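Local coordinates for protein peptidoglycan glycosyltransferase (Eggerthella lenta, PDB 4MNR) that belongs to the penicillin-binding proteins and carries a transpeptidase domain related in fold to the beta-lactamases, at residues N114-A124 and V446-Q454; M135-M145 and A332-L342. All blocks are in the same frame, centred on the assembly; numbering follows the deposited sequence. Where two conformers were deposited one is given.

Contact 1: residues N114-A124 and V446-Q454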
ATOM      1  N   ASN A 114      14.209  -6.755   2.938  1.00  8.99           N
ATOM      2  CA  ASN A 114      14.705  -7.999   3.512  1.00  9.41           C
ATOM      3  C   ASN A 114      14.318  -9.145   2.581  1.00  8.40           C
ATOM      4  O   ASN A 114      13.160  -9.250   2.186  1.00  9.49           O
ATOM      5  CB  ASN A 114      14.126  -8.232   4.909  1.00 11.15           C
ATOM      6  CG  ASN A 114      14.503  -9.609   5.465  1.00 14.51           C
ATOM      7  OD1 ASN A 114      13.786 -10.590   5.248  1.00 14.94           O
ATOM      8  ND2 ASN A 114      15.653  -9.692   6.143  1.00 15.25           N
ATOM      9  N   SER A 115      15.276  -9.980   2.193  1.00  9.93           N
ATOM     10  CA  SER A 115      14.970 -10.990   1.183  1.00 11.23           C
ATOM     11  C   SER A 115      13.901 -12.001   1.611  1.00 11.12           C
ATOM     12  O   SER A 115      13.125 -12.455   0.776  1.00 12.66           O
ATOM     13  CB  SER A 115      16.242 -11.706   0.712  1.00 13.00           C
ATOM     14  OG  SER A 115      16.797 -12.492   1.753  1.00 14.62           O
ATOM     15  N   LYS A 116      13.836 -12.320   2.902  1.00 12.55           N
ATOM     16  CA  LYS A 116      12.868 -13.310   3.377  1.00 13.18           C
ATOM     17  C   LYS A 116      11.457 -12.734   3.448  1.00 14.05           C
ATOM     18  O   LYS A 116      10.480 -13.412   3.102  1.00 14.17           O
ATOM     19  CB  LYS A 116      13.276 -13.883   4.740  1.00 16.68           C
ATOM     20  CG  LYS A 116      14.571 -14.684   4.702  1.00 21.79           C
ATOM     21  CD  LYS A 116      15.022 -15.065   6.112  1.00 34.21           C
ATOM     22  CE  LYS A 116      13.959 -15.866   6.852  1.00 43.19           C
ATOM     23  NZ  LYS A 116      14.385 -16.223   8.244  1.00 46.74           N
ATOM     24  N   ILE A 117      11.347 -11.482   3.892  1.00  8.29           N
ATOM     25  CA  ILE A 117      10.048 -10.818   3.919  1.00  7.52           C
ATOM     26  C   ILE A 117       9.584 -10.572   2.484  1.00 11.40           C
ATOM     27  O   ILE A 117       8.417 -10.758   2.153  1.00 11.56           O
ATOM     28  CB  ILE A 117      10.101  -9.504   4.730  1.00  8.03           C
ATOM     29  CG1 ILE A 117      10.570  -9.802   6.153  1.00 10.95           C
ATOM     30  CG2 ILE A 117       8.729  -8.852   4.790  1.00 11.38           C
ATOM     31  CD1 ILE A 117      10.712  -8.560   7.027  1.00 12.99           C
ATOM     32  N   GLN A 118      10.518 -10.185   1.622  1.00 10.44           N
ATOM     33  CA  GLN A 118      10.202  -9.987   0.210  1.00 10.56           C
ATOM     34  C   GLN A 118       9.663 -11.281  -0.411  1.00  9.17           C
ATOM     35  O   GLN A 118       8.666 -11.263  -1.116  1.00 10.81           O
ATOM     36  CB  GLN A 118      11.447  -9.522  -0.550  1.00  8.72           C
ATOM     37  CG  GLN A 118      11.208  -9.323  -2.049  1.00 10.49           C
ATOM     38  CD  GLN A 118      10.345  -8.120  -2.363  1.00  9.41           C
ATOM     39  OE1 GLN A 118      10.346  -7.135  -1.629  1.00  9.05           O
ATOM     40  NE2 GLN A 118       9.622  -8.190  -3.480  1.00  7.74           N
ATOM     41  N   GLN A 119      10.293 -12.409  -0.101  1.00  7.76           N
ATOM     42  CA  GLN A 119       9.848 -13.685  -0.656  1.00  9.29           C
ATOM     43  C   GLN A 119       8.453 -14.034  -0.128  1.00 14.71           C
ATOM     44  O   GLN A 119       7.616 -14.566  -0.869  1.00 12.38           O
ATOM     45  CB  GLN A 119      10.842 -14.815  -0.338  1.00 12.11           C
ATOM     46  CG  GLN A 119      10.507 -16.114  -1.040  1.00 15.22           C
ATOM     47  CD  GLN A 119      10.538 -15.963  -2.540  1.00 19.03           C
ATOM     48  OE1 GLN A 119      11.559 -15.565  -3.106  1.00 20.99           O
ATOM     49  NE2 GLN A 119       9.419 -16.265  -3.200  1.00 19.26           N
ATOM     50  N   ALA A 120       8.200 -13.742   1.149  1.00 12.11           N
ATOM     51  CA  ALA A 120       6.883 -14.028   1.716  1.00 12.05           C
ATOM     52  C   ALA A 120       5.810 -13.196   1.022  1.00 11.27           C
ATOM     53  O   ALA A 120       4.720 -13.696   0.742  1.00 13.19           O
ATOM     54  CB  ALA A 120       6.863 -13.767   3.226  1.00 13.34           C
ATOM     55  N   ALA A 121       6.125 -11.934   0.750  1.00  7.09           N
ATOM     56  CA  ALA A 121       5.172 -11.067   0.043  1.00  8.30           C
ATOM     57  C   ALA A 121       4.880 -11.606  -1.355  1.00 11.80           C
ATOM     58  O   ALA A 121       3.731 -11.624  -1.809  1.00 12.24           O
ATOM     59  CB  ALA A 121       5.710  -9.650  -0.029  1.00  9.33           C
ATOM     60  N   GLN A 122       5.922 -12.069  -2.034  1.00 10.23           N
ATOM     61  CA  GLN A 122       5.747 -12.627  -3.369  1.00  9.96           C
ATOM     62  C   GLN A 122       4.980 -13.948  -3.334  1.00 12.82           C
ATOM     63  O   GLN A 122       4.146 -14.209  -4.202  1.00 13.93           O
ATOM     64  CB  GLN A 122       7.106 -12.793  -4.061  1.00  9.72           C
ATOM     65  CG  GLN A 122       7.800 -11.468  -4.261  1.00  8.56           C
ATOM     66  CD  GLN A 122       9.131 -11.586  -4.991  1.00 10.22           C
ATOM     67  OE1 GLN A 122       9.951 -10.665  -4.945  1.00 12.04           O
ATOM     68  NE2 GLN A 122       9.334 -12.692  -5.704  1.00 13.67           N
ATOM     69  N   ASP A 123       5.242 -14.769  -2.321  1.00  9.82           N
ATOM     70  CA  ASP A 123       4.531 -16.038  -2.187  1.00 13.01           C
ATOM     71  C   ASP A 123       3.032 -15.821  -1.950  1.00 13.24           C
ATOM     72  O   ASP A 123       2.201 -16.615  -2.412  1.00 15.02           O
ATOM     73  CB  ASP A 123       5.114 -16.882  -1.050  1.00 16.21           C
ATOM     74  CG  ASP A 123       6.501 -17.434  -1.365  1.00 21.59           C
ATOM     75  OD1 ASP A 123       6.930 -17.423  -2.542  1.00 21.38           O
ATOM     76  OD2 ASP A 123       7.168 -17.904  -0.418  1.00 22.69           O
ATOM     77  N   ALA A 124       2.701 -14.755  -1.224  1.00 12.38           N
ATOM     78  CA  ALA A 124       1.313 -14.404  -0.932  1.00 11.23           C
ATOM     79  C   ALA A 124       0.573 -14.081  -2.222  1.00 10.44           C
ATOM     80  O   ALA A 124      -0.613 -14.392  -2.358  1.00 15.46           O
ATOM     81  CB  ALA A 124       1.247 -13.227   0.023  1.00 14.44           C
ATOM     82  N   VAL A 446       2.421 -13.134   5.564  1.00 13.18           N
ATOM     83  CA  VAL A 446       3.456 -12.115   5.382  1.00 10.61           C
ATOM     84  C   VAL A 446       3.845 -11.506   6.734  1.00 10.72           C
ATOM     85  O   VAL A 446       5.034 -11.364   7.053  1.00 10.20           O
ATOM     86  CB  VAL A 446       2.986 -11.017   4.409  1.00 10.49           C
ATOM     87  CG1 VAL A 446       4.072  -9.948   4.254  1.00 10.87           C
ATOM     88  CG2 VAL A 446       2.654 -11.624   3.044  1.00  9.39           C
ATOM     89  N   LEU A 447       2.841 -11.173   7.540  1.00 10.03           N
ATOM     90  CA  LEU A 447       3.083 -10.656   8.885  1.00  9.70           C
ATOM     91  C   LEU A 447       3.852 -11.660   9.750  1.00 11.58           C
ATOM     92  O   LEU A 447       4.779 -11.280  10.471  1.00 12.67           O
ATOM     93  CB  LEU A 447       1.764 -10.325   9.574  1.00 11.52           C
ATOM     94  CG  LEU A 447       1.099  -8.991   9.251  1.00 15.35           C
ATOM     95  CD1 LEU A 447      -0.319  -9.004   9.779  1.00 17.05           C
ATOM     96  CD2 LEU A 447       1.897  -7.848   9.869  1.00 20.38           C
ATOM     97  N   LYS A 448       3.469 -12.938   9.686  1.00 11.41           N
ATOM     98  CA  LYS A 448       4.133 -13.977  10.476  1.00 12.17           C
ATOM     99  C   LYS A 448       5.601 -14.051  10.077  1.00 13.96           C
ATOM    100  O   LYS A 448       6.474 -14.113  10.930  1.00 12.78           O
ATOM    101  CB  LYS A 448       3.460 -15.342  10.289  1.00 14.38           C
ATOM    102  CG  LYS A 448       3.973 -16.427  11.217  1.00 24.09           C
ATOM    103  CD  LYS A 448       3.275 -17.762  10.948  1.00 31.29           C
ATOM    104  CE  LYS A 448       3.908 -18.897  11.742  1.00 40.26           C
ATOM    105  NZ  LYS A 448       3.709 -18.738  13.207  1.00 48.03           N
ATOM    106  N   THR A 449       5.873 -14.012   8.774  1.00 12.05           N
ATOM    107  CA  THR A 449       7.255 -14.070   8.312  1.00 11.65           C
ATOM    108  C   THR A 449       8.041 -12.863   8.792  1.00 11.85           C
ATOM    109  O   THR A 449       9.168 -13.010   9.270  1.00 14.46           O
ATOM    110  CB  THR A 449       7.344 -14.186   6.779  1.00 14.57           C
ATOM    111  OG1 THR A 449       6.779 -15.442   6.381  1.00 16.63           O
ATOM    112  CG2 THR A 449       8.799 -14.146   6.329  1.00 13.32           C
ATOM    113  N   ALA A 450       7.452 -11.679   8.672  1.00 11.50           N
ATOM    114  CA  ALA A 450       8.107 -10.473   9.181  1.00 13.24           C
ATOM    115  C   ALA A 450       8.424 -10.595  10.679  1.00 13.71           C
ATOM    116  O   ALA A 450       9.525 -10.250  11.107  1.00 13.99           O
ATOM    117  CB  ALA A 450       7.265  -9.237   8.904  1.00 10.35           C
ATOM    118  N   LEU A 451       7.479 -11.100  11.470  1.00 12.38           N
ATOM    119  CA  LEU A 451       7.712 -11.239  12.915  1.00 13.60           C
ATOM    120  C   LEU A 451       8.783 -12.279  13.221  1.00 16.05           C
ATOM    121  O   LEU A 451       9.567 -12.123  14.153  1.00 16.81           O
ATOM    122  CB  LEU A 451       6.410 -11.579  13.649  1.00 12.83           C
ATOM    123  CG  LEU A 451       5.388 -10.449  13.548  1.00 16.58           C
ATOM    124  CD1 LEU A 451       4.003 -10.964  13.892  1.00 17.54           C
ATOM    125  CD2 LEU A 451       5.769  -9.313  14.479  1.00 18.68           C
ATOM    126  N   GLU A 452       8.821 -13.348  12.429  1.00 14.08           N
ATOM    127  CA  GLU A 452       9.877 -14.352  12.592  1.00 14.69           C
ATOM    128  C   GLU A 452      11.267 -13.771  12.299  1.00 15.30           C
ATOM    129  O   GLU A 452      12.228 -14.017  13.048  1.00 17.71           O
ATOM    130  CB  GLU A 452       9.603 -15.549  11.681  1.00 20.83           C
ATOM    131  CG  GLU A 452       8.427 -16.406  12.116  1.00 25.98           C
ATOM    132  CD  GLU A 452       8.004 -17.406  11.049  1.00 33.22           C
ATOM    133  OE1 GLU A 452       8.539 -17.349   9.917  1.00 33.08           O
ATOM    134  OE2 GLU A 452       7.135 -18.250  11.348  1.00 35.24           O
ATOM    135  N   VAL A 453      11.364 -13.021  11.199  1.00 14.38           N
ATOM    136  CA  VAL A 453      12.623 -12.415  10.771  1.00 15.11           C
ATOM    137  C   VAL A 453      13.125 -11.446  11.833  1.00 17.63           C
ATOM    138  O   VAL A 453      14.323 -11.415  12.154  1.00 19.91           O
ATOM    139  CB  VAL A 453      12.443 -11.692   9.422  1.00 16.66           C
ATOM    140  CG1 VAL A 453      13.605 -10.744   9.153  1.00 20.82           C
ATOM    141  CG2 VAL A 453      12.288 -12.715   8.310  1.00 17.16           C
ATOM    142  N   GLN A 454      12.190 -10.699  12.411  1.00 16.58           N
ATOM    143  CA  GLN A 454      12.504  -9.719  13.449  1.00 20.97           C
ATOM    144  C   GLN A 454      12.760 -10.357  14.820  1.00 24.78           C
ATOM    145  O   GLN A 454      13.170  -9.678  15.761  1.00 27.27           O
ATOM    146  CB  GLN A 454      11.394  -8.659  13.534  1.00 19.27           C
ATOM    147  CG  GLN A 454      11.259  -7.779  12.281  1.00 20.02           C
ATOM    148  CD  GLN A 454      10.092  -6.808  12.366  1.00 28.99           C
ATOM    149  OE1 GLN A 454       9.222  -6.949  13.225  1.00 32.34           O
ATOM    150  NE2 GLN A 454      10.064  -5.819  11.469  1.00 23.37           N
TER
HETATM  151  O   HOH W   1      11.031 -16.607   8.489  1.00 41.11           O
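Ile117, Ala120 and Ala124 of helix 115-125 pack against Val446, Thr449, Ala450 and Val453 of helix 438-453 in an antiparallel helix pair on one face of the central five-stranded sheet. The first and last helices of the transpeptidase domain, side by side on the sheet, are characteristic of the penicillin-binding protein and beta-lactamase fold. The axes of the two segments approach to 8.9 Å with their directions 170° apart, a spacing consistent with the small Ala120, Ala121, Ala124 and Ala450 at the seam. Deeper, Ile117 reaches across with its extended CG1 branch, CD1 lying 4.0 Å from Ala450 CB. Near the other end, Val446 pushes one methyl between turns of the facing helix: CG2 is 3.7 Å from Ala124 CB and meets Ala120 O and Ala121 CA. Val134 of strand 130-135 lies beneath both Ile117 and Val446.

On the outer side, Ala120 CB sits 3.6 Å from Thr449 OG1. With OG1 beside its own backbone N (chi1 -65°), Thr449 gives its hydroxyl a hydrogen bond with Asn445 O one turn back and turns CG2 to Lys116 O, 3.7 Å away. Val453 is clasped at the start of helix 115-125: CG1 touches the amide of Asn114, and CG2 lies 3.9 Å from Lys116 CE along the bent lysine chain. Asn114 is the N-cap; its OD1 receives Ile117 N in the carbonyl plane, on a lone pair (2.9 Å, 160°), and Lys116 N more weakly. Beyond Val453, a water donates to Glu452 OE1 (3.0 Å) and weakly accepts from Lys116 NZ. Apolar packing thus joins the helices, while the Thr449 hydroxyl and Asn114 cap bond within their own helices and water links Lys116 to Glu452.

Contact 2: residues M135-M145 and A332-L342; sequences MDPDTGAILAM and ANDGVIMQPYL
Ala141 and Tyr341 form a single parallel beta bridge where the turn joining strands 130-135 and 142-148 meets the chain leaving strand 336-338, within the transpeptidase domain. Two backbone hydrogen bonds make the bridge: Tyr341 N to Gly140 O (3.0 Å), from above the carbonyl plane, and Ile142 N to Tyr341 O (3.0 Å), the donor lying almost in line with the carbonyl (C=O...N 172°). Pro340 CA adds a CH...O contact to Gly140 O at 3.3 Å. The turn has its own braces, an Asx turn in which Asp136 OD1 takes Asp138 N and an ST turn in which Thr139 OG1 takes Ala141 N.

The Tyr341 ring adds aromatic contacts beside the bridge. Tyr341 CG sits between the backbone N and the carbonyl carbon (chi1 70°), which folds the ring back over the turn. Ala141 CA lies over one face, 4.0 Å from the ring centroid, in a CH-pi contact displaced toward CE1. Thr139 O instead meets the ring at its edge, 3.3 Å from CE1.

Apolar packing runs along both ends. Ile142 CB rests 3.9 Å from Leu342 CD1, and at the far end Pro137 CB meets Ala332 CB at 3.7 Å, next to Pro423. CH groups also meet carbonyl oxygens: Met338, a selenomethionine bent at its second and third torsions, lies with CG against Pro137 O and Asp138 O, and Gly140 CA lies against Gln339 O.

In the type I' turn from Asn333 to Val336, Val336 N to Asn333 O closes the turn, and Asn333 ND2 adds a second bond to Val336 O. Beside it a water accepts from Met338 N and donates both to Val336 O and to Pro137 O, the last at 2.8 Å.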
HETATM    1  N   MSE A 135       6.231  -2.352   5.573  0.60  6.61           N
HETATM    2  CA  MSE A 135       7.001  -1.196   6.015  0.60  8.08           C
HETATM    3  C   MSE A 135       7.343  -1.299   7.487  0.60  9.09           C
HETATM    4  O   MSE A 135       6.648  -1.968   8.263  0.60  9.20           O
HETATM    5  CB  MSE A 135       6.196   0.092   5.800  0.60  9.36           C
HETATM    6  CG  MSE A 135       5.725   0.308   4.381  0.60 12.83           C
HETATM    7 SE   MSE A 135       5.116   2.129   4.068  0.50 16.04          SE
HETATM    8  CE  MSE A 135       6.868   2.922   3.916  0.60 12.82           C
ATOM      9  N   ASP A 136       8.420  -0.620   7.871  1.00  9.75           N
ATOM     10  CA  ASP A 136       8.706  -0.383   9.286  1.00 10.30           C
ATOM     11  C   ASP A 136       8.077   0.960   9.625  1.00 11.36           C
ATOM     12  O   ASP A 136       8.507   1.990   9.118  1.00 10.66           O
ATOM     13  CB  ASP A 136      10.215  -0.320   9.535  1.00 10.82           C
ATOM     14  CG  ASP A 136      10.561  -0.053  11.004  1.00 16.51           C
ATOM     15  OD1 ASP A 136       9.668   0.340  11.797  1.00 15.60           O
ATOM     16  OD2 ASP A 136      11.741  -0.230  11.383  1.00 20.02           O
ATOM     17  N   PRO A 137       7.052   0.961  10.488  1.00 10.12           N
ATOM     18  CA  PRO A 137       6.326   2.214  10.724  1.00 11.15           C
ATOM     19  C   PRO A 137       7.153   3.256  11.467  1.00 13.59           C
ATOM     20  O   PRO A 137       6.812   4.431  11.458  1.00 16.00           O
ATOM     21  CB  PRO A 137       5.122   1.774  11.576  1.00 11.47           C
ATOM     22  CG  PRO A 137       5.581   0.510  12.232  1.00 11.47           C
ATOM     23  CD  PRO A 137       6.511  -0.166  11.267  1.00 10.15           C
ATOM     24  N   ASP A 138       8.238   2.832  12.102  0.57 12.98           N
ATOM     25  CA  ASP A 138       9.026   3.759  12.901  0.57 14.40           C
ATOM     26  C   ASP A 138      10.028   4.552  12.059  0.57 12.54           C
ATOM     27  O   ASP A 138      10.499   5.613  12.485  0.57 14.10           O
ATOM     28  CB  ASP A 138       9.728   3.020  14.044  0.57 19.44           C
ATOM     29  CG  ASP A 138       8.755   2.532  15.113  0.57 30.38           C
ATOM     30  OD1 ASP A 138       7.876   3.319  15.530  0.57 33.98           O
ATOM     31  OD2 ASP A 138       8.865   1.357  15.531  0.57 34.86           O
ATOM     32  N   THR A 139      10.342   4.052  10.864  1.00 11.64           N
ATOM     33  CA  THR A 139      11.339   4.701  10.016  1.00 11.83           C
ATOM     34  C   THR A 139      10.854   5.074   8.631  1.00 10.55           C
ATOM     35  O   THR A 139      11.428   5.975   8.016  1.00 13.12           O
ATOM     36  CB  THR A 139      12.562   3.805   9.757  1.00 13.31           C
ATOM     37  OG1 THR A 139      12.132   2.609   9.103  1.00 12.52           O
ATOM     38  CG2 THR A 139      13.288   3.456  11.049  1.00 15.60           C
ATOM     39  N   GLY A 140       9.833   4.373   8.137  1.00 10.61           N
ATOM     40  CA  GLY A 140       9.406   4.496   6.754  1.00 10.75           C
ATOM     41  C   GLY A 140      10.145   3.543   5.819  1.00 11.63           C
ATOM     42  O   GLY A 140       9.930   3.561   4.603  1.00 10.29           O
ATOM     43  N   ALA A 141      11.047   2.726   6.365  1.00 10.63           N
ATOM     44  CA  ALA A 141      11.789   1.790   5.512  1.00 11.39           C
ATOM     45  C   ALA A 141      10.867   0.741   4.912  1.00  9.01           C
ATOM     46  O   ALA A 141      10.025   0.171   5.600  1.00 10.17           O
ATOM     47  CB  ALA A 141      12.915   1.112   6.290  1.00 10.78           C
ATOM     48  N   ILE A 142      11.057   0.479   3.626  1.00  7.72           N
ATOM     49  CA  ILE A 142      10.291  -0.549   2.927  1.00  7.56           C
ATOM     50  C   ILE A 142      10.991  -1.905   3.021  1.00  8.80           C
ATOM     51  O   ILE A 142      12.083  -2.101   2.475  1.00 10.34           O
ATOM     52  CB  ILE A 142      10.047  -0.147   1.476  1.00  7.31           C
ATOM     53  CG1 ILE A 142       9.147   1.096   1.463  1.00 11.46           C
ATOM     54  CG2 ILE A 142       9.369  -1.271   0.720  1.00 10.37           C
ATOM     55  CD1 ILE A 142       8.957   1.642   0.156  1.00 18.78           C
ATOM     56  N   LEU A 143      10.367  -2.834   3.741  1.00  8.97           N
ATOM     57  CA  LEU A 143      10.962  -4.152   3.983  1.00  6.94           C
ATOM     58  C   LEU A 143      10.619  -5.157   2.884  1.00  7.32           C
ATOM     59  O   LEU A 143      11.344  -6.127   2.685  1.00  9.69           O
ATOM     60  CB  LEU A 143      10.502  -4.703   5.342  1.00  8.75           C
ATOM     61  CG  LEU A 143      10.680  -3.764   6.549  1.00 10.21           C
ATOM     62  CD1 LEU A 143      10.193  -4.425   7.836  1.00 11.18           C
ATOM     63  CD2 LEU A 143      12.138  -3.330   6.737  1.00 11.01           C
ATOM     64  N   ALA A 144       9.492  -4.940   2.203  1.00  7.54           N
ATOM     65  CA  ALA A 144       9.101  -5.741   1.039  1.00  6.46           C
ATOM     66  C   ALA A 144       8.201  -4.908   0.129  1.00  7.11           C
ATOM     67  O   ALA A 144       7.415  -4.091   0.587  1.00  8.47           O
ATOM     68  CB  ALA A 144       8.360  -7.041   1.462  1.00  9.72           C
HETATM   69  N   MSE A 145       8.336  -5.119  -1.174  1.00  8.27           N
HETATM   70  CA  MSE A 145       7.504  -4.434  -2.147  1.00  8.62           C
HETATM   71  C   MSE A 145       7.394  -5.374  -3.332  1.00  9.67           C
HETATM   72  O   MSE A 145       8.376  -5.599  -4.042  1.00  8.27           O
HETATM   73  CB  MSE A 145       8.113  -3.075  -2.536  1.00  9.28           C
HETATM   74  CG  MSE A 145       7.318  -2.317  -3.567  1.00 10.64           C
HETATM   75 SE   MSE A 145       7.974  -0.479  -3.747  0.64 14.21          SE
HETATM   76  CE  MSE A 145       6.757   0.343  -2.495  1.00 16.35           C
ATOM     77  N   ALA A 332      -0.010   2.996  13.304  1.00  7.30           N
ATOM     78  CA  ALA A 332       1.023   2.291  14.045  1.00  7.96           C
ATOM     79  C   ALA A 332       2.003   3.213  14.794  1.00 13.31           C
ATOM     80  O   ALA A 332       2.463   2.887  15.887  1.00 20.55           O
ATOM     81  CB  ALA A 332       1.785   1.362  13.093  1.00  9.59           C
ATOM     82  N   ASN A 333       2.302   4.368  14.207  1.00 11.14           N
ATOM     83  CA  ASN A 333       3.391   5.225  14.675  1.00 14.63           C
ATOM     84  C   ASN A 333       2.883   6.510  15.314  1.00 13.24           C
ATOM     85  O   ASN A 333       3.392   7.587  15.025  1.00 13.46           O
ATOM     86  CB  ASN A 333       4.308   5.557  13.488  1.00 13.54           C
ATOM     87  CG  ASN A 333       5.642   6.158  13.898  1.00 14.93           C
ATOM     88  OD1 ASN A 333       6.268   5.738  14.879  1.00 16.42           O
ATOM     89  ND2 ASN A 333       6.096   7.134  13.131  1.00 15.24           N
ATOM     90  N   ASP A 334       1.870   6.393  16.177  1.00 13.28           N
ATOM     91  CA  ASP A 334       1.414   7.534  16.973  1.00 13.45           C
ATOM     92  C   ASP A 334       0.941   8.712  16.108  1.00 13.53           C
ATOM     93  O   ASP A 334       1.070   9.879  16.499  1.00 15.32           O
ATOM     94  CB  ASP A 334       2.510   7.996  17.954  1.00 17.81           C
ATOM     95  CG  ASP A 334       2.898   6.914  18.951  1.00 24.24           C
ATOM     96  OD1 ASP A 334       2.031   6.080  19.302  1.00 24.77           O
ATOM     97  OD2 ASP A 334       4.075   6.894  19.383  1.00 28.56           O
ATOM     98  N   GLY A 335       0.420   8.395  14.925  1.00 10.87           N
ATOM     99  CA  GLY A 335      -0.197   9.394  14.071  1.00 11.29           C
ATOM    100  C   GLY A 335       0.729   9.960  13.010  1.00 10.39           C
ATOM    101  O   GLY A 335       0.291  10.707  12.134  1.00 11.11           O
ATOM    102  N   VAL A 336       2.007   9.597  13.078  1.00  9.71           N
ATOM    103  CA  VAL A 336       3.013  10.198  12.198  1.00 11.06           C
ATOM    104  C   VAL A 336       3.328   9.277  11.044  1.00 11.98           C
ATOM    105  O   VAL A 336       3.632   8.105  11.246  1.00 15.92           O
ATOM    106  CB  VAL A 336       4.320  10.457  12.954  1.00 12.88           C
ATOM    107  CG1 VAL A 336       5.366  11.054  12.031  1.00 15.69           C
ATOM    108  CG2 VAL A 336       4.067  11.383  14.131  1.00 14.30           C
ATOM    109  N   ILE A 337       3.245   9.809   9.832  1.00 10.66           N
ATOM    110  CA  ILE A 337       3.695   9.072   8.661  1.00  7.72           C
ATOM    111  C   ILE A 337       5.140   9.446   8.352  1.00 11.68           C
ATOM    112  O   ILE A 337       5.437  10.608   8.070  1.00 10.57           O
ATOM    113  CB  ILE A 337       2.823   9.415   7.446  1.00 10.81           C
ATOM    114  CG1 ILE A 337       1.367   9.012   7.724  1.00  9.97           C
ATOM    115  CG2 ILE A 337       3.356   8.728   6.194  1.00 11.88           C
ATOM    116  CD1 ILE A 337       0.388   9.357   6.585  1.00 14.99           C
HETATM  117  N   MSE A 338       6.040   8.470   8.431  1.00 12.29           N
HETATM  118  CA  MSE A 338       7.427   8.682   8.018  1.00 10.41           C
HETATM  119  C   MSE A 338       7.528   8.610   6.494  1.00 12.73           C
HETATM  120  O   MSE A 338       6.757   7.893   5.851  1.00 13.52           O
HETATM  121  CB  MSE A 338       8.334   7.614   8.642  1.00 11.40           C
HETATM  122  CG  MSE A 338       8.302   7.565  10.172  1.00 12.60           C
HETATM  123 SE   MSE A 338       8.895   9.216  11.013  0.62 15.45          SE
HETATM  124  CE  MSE A 338      10.801   9.005  10.673  1.00 16.69           C
ATOM    125  N   GLN A 339       8.474   9.352   5.921  1.00  8.48           N
ATOM    126  CA  GLN A 339       8.698   9.315   4.473  1.00 10.84           C
ATOM    127  C   GLN A 339       9.114   7.896   4.053  1.00 10.34           C
ATOM    128  O   GLN A 339      10.096   7.367   4.562  1.00  9.10           O
ATOM    129  CB  GLN A 339       9.799  10.317   4.114  1.00 11.27           C
ATOM    130  CG  GLN A 339      10.347  10.164   2.726  1.00 13.59           C
ATOM    131  CD  GLN A 339       9.313  10.502   1.665  1.00 13.58           C
ATOM    132  OE1 GLN A 339       8.614  11.507   1.769  1.00 15.57           O
ATOM    133  NE2 GLN A 339       9.204   9.657   0.650  1.00 13.00           N
ATOM    134  N   PRO A 340       8.360   7.269   3.132  1.00  8.71           N
ATOM    135  CA  PRO A 340       8.764   5.923   2.693  1.00  8.57           C
ATOM    136  C   PRO A 340      10.101   5.978   1.963  1.00 10.48           C
ATOM    137  O   PRO A 340      10.323   6.904   1.187  1.00 11.11           O
ATOM    138  CB  PRO A 340       7.654   5.518   1.721  1.00 12.59           C
ATOM    139  CG  PRO A 340       6.985   6.814   1.327  1.00 19.52           C
ATOM    140  CD  PRO A 340       7.080   7.690   2.534  1.00  9.73           C
ATOM    141  N   TYR A 341      10.981   5.019   2.217  1.00  9.59           N
ATOM    142  CA  TYR A 341      12.226   4.962   1.463  1.00 10.83           C
ATOM    143  C   TYR A 341      12.678   3.536   1.188  1.00 11.34           C
ATOM    144  O   TYR A 341      12.324   2.609   1.922  1.00 10.72           O
ATOM    145  CB  TYR A 341      13.337   5.767   2.139  1.00 10.96           C
ATOM    146  CG  TYR A 341      13.880   5.214   3.437  1.00 10.27           C
ATOM    147  CD1 TYR A 341      13.197   5.398   4.629  1.00  9.02           C
ATOM    148  CD2 TYR A 341      15.098   4.546   3.473  1.00 11.49           C
ATOM    149  CE1 TYR A 341      13.685   4.921   5.819  1.00 12.95           C
ATOM    150  CE2 TYR A 341      15.608   4.069   4.667  1.00 11.13           C
ATOM    151  CZ  TYR A 341      14.895   4.258   5.836  1.00 11.81           C
ATOM    152  OH  TYR A 341      15.392   3.793   7.028  1.00 13.90           O
ATOM    153  N   LEU A 342      13.474   3.397   0.132  1.00 11.45           N
ATOM    154  CA  LEU A 342      13.845   2.107  -0.414  1.00 10.18           C
ATOM    155  C   LEU A 342      15.362   1.913  -0.432  1.00 10.94           C
ATOM    156  O   LEU A 342      15.843   0.789  -0.515  1.00 12.98           O
ATOM    157  CB  LEU A 342      13.294   2.036  -1.841  1.00 17.20           C
ATOM    158  CG  LEU A 342      12.993   0.731  -2.554  1.00 21.69           C
ATOM    159  CD1 LEU A 342      12.390  -0.290  -1.613  1.00 15.42           C
ATOM    160  CD2 LEU A 342      12.036   1.040  -3.709  1.00 13.46           C
TER
HETATM  161  O   HOH W   2       5.280   6.168   9.951  1.00 17.06           O
HETATM  162  O   HOH W   3       9.090   7.353  14.458  1.00 23.95           O
HETATM  163  O   HOH W   4      11.861   8.164   6.339  1.00 12.73           O

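Both contacts involve the five-stranded sheet, but at different places. Contact 1 is partly buried and lies on helices covering one sheet face; contact 2 is buried nearer the centre of the chain, at the edge strand 142-148 and the turn leading into it. They meet directly: Gln118 OE1 probably accepts from Met145 N, Asn114 N probably donates to Leu143 O, and Ala144 CB packs on Ile117 O. Along the chain, contact 2 is nested inside the loop closed by contact 1. Contact 1 is held across its seam by apolar side-chain packing, whereas the irregular backbones of contact 2 exchange hydrogen bonds directly and add bridging waters and an aromatic ring.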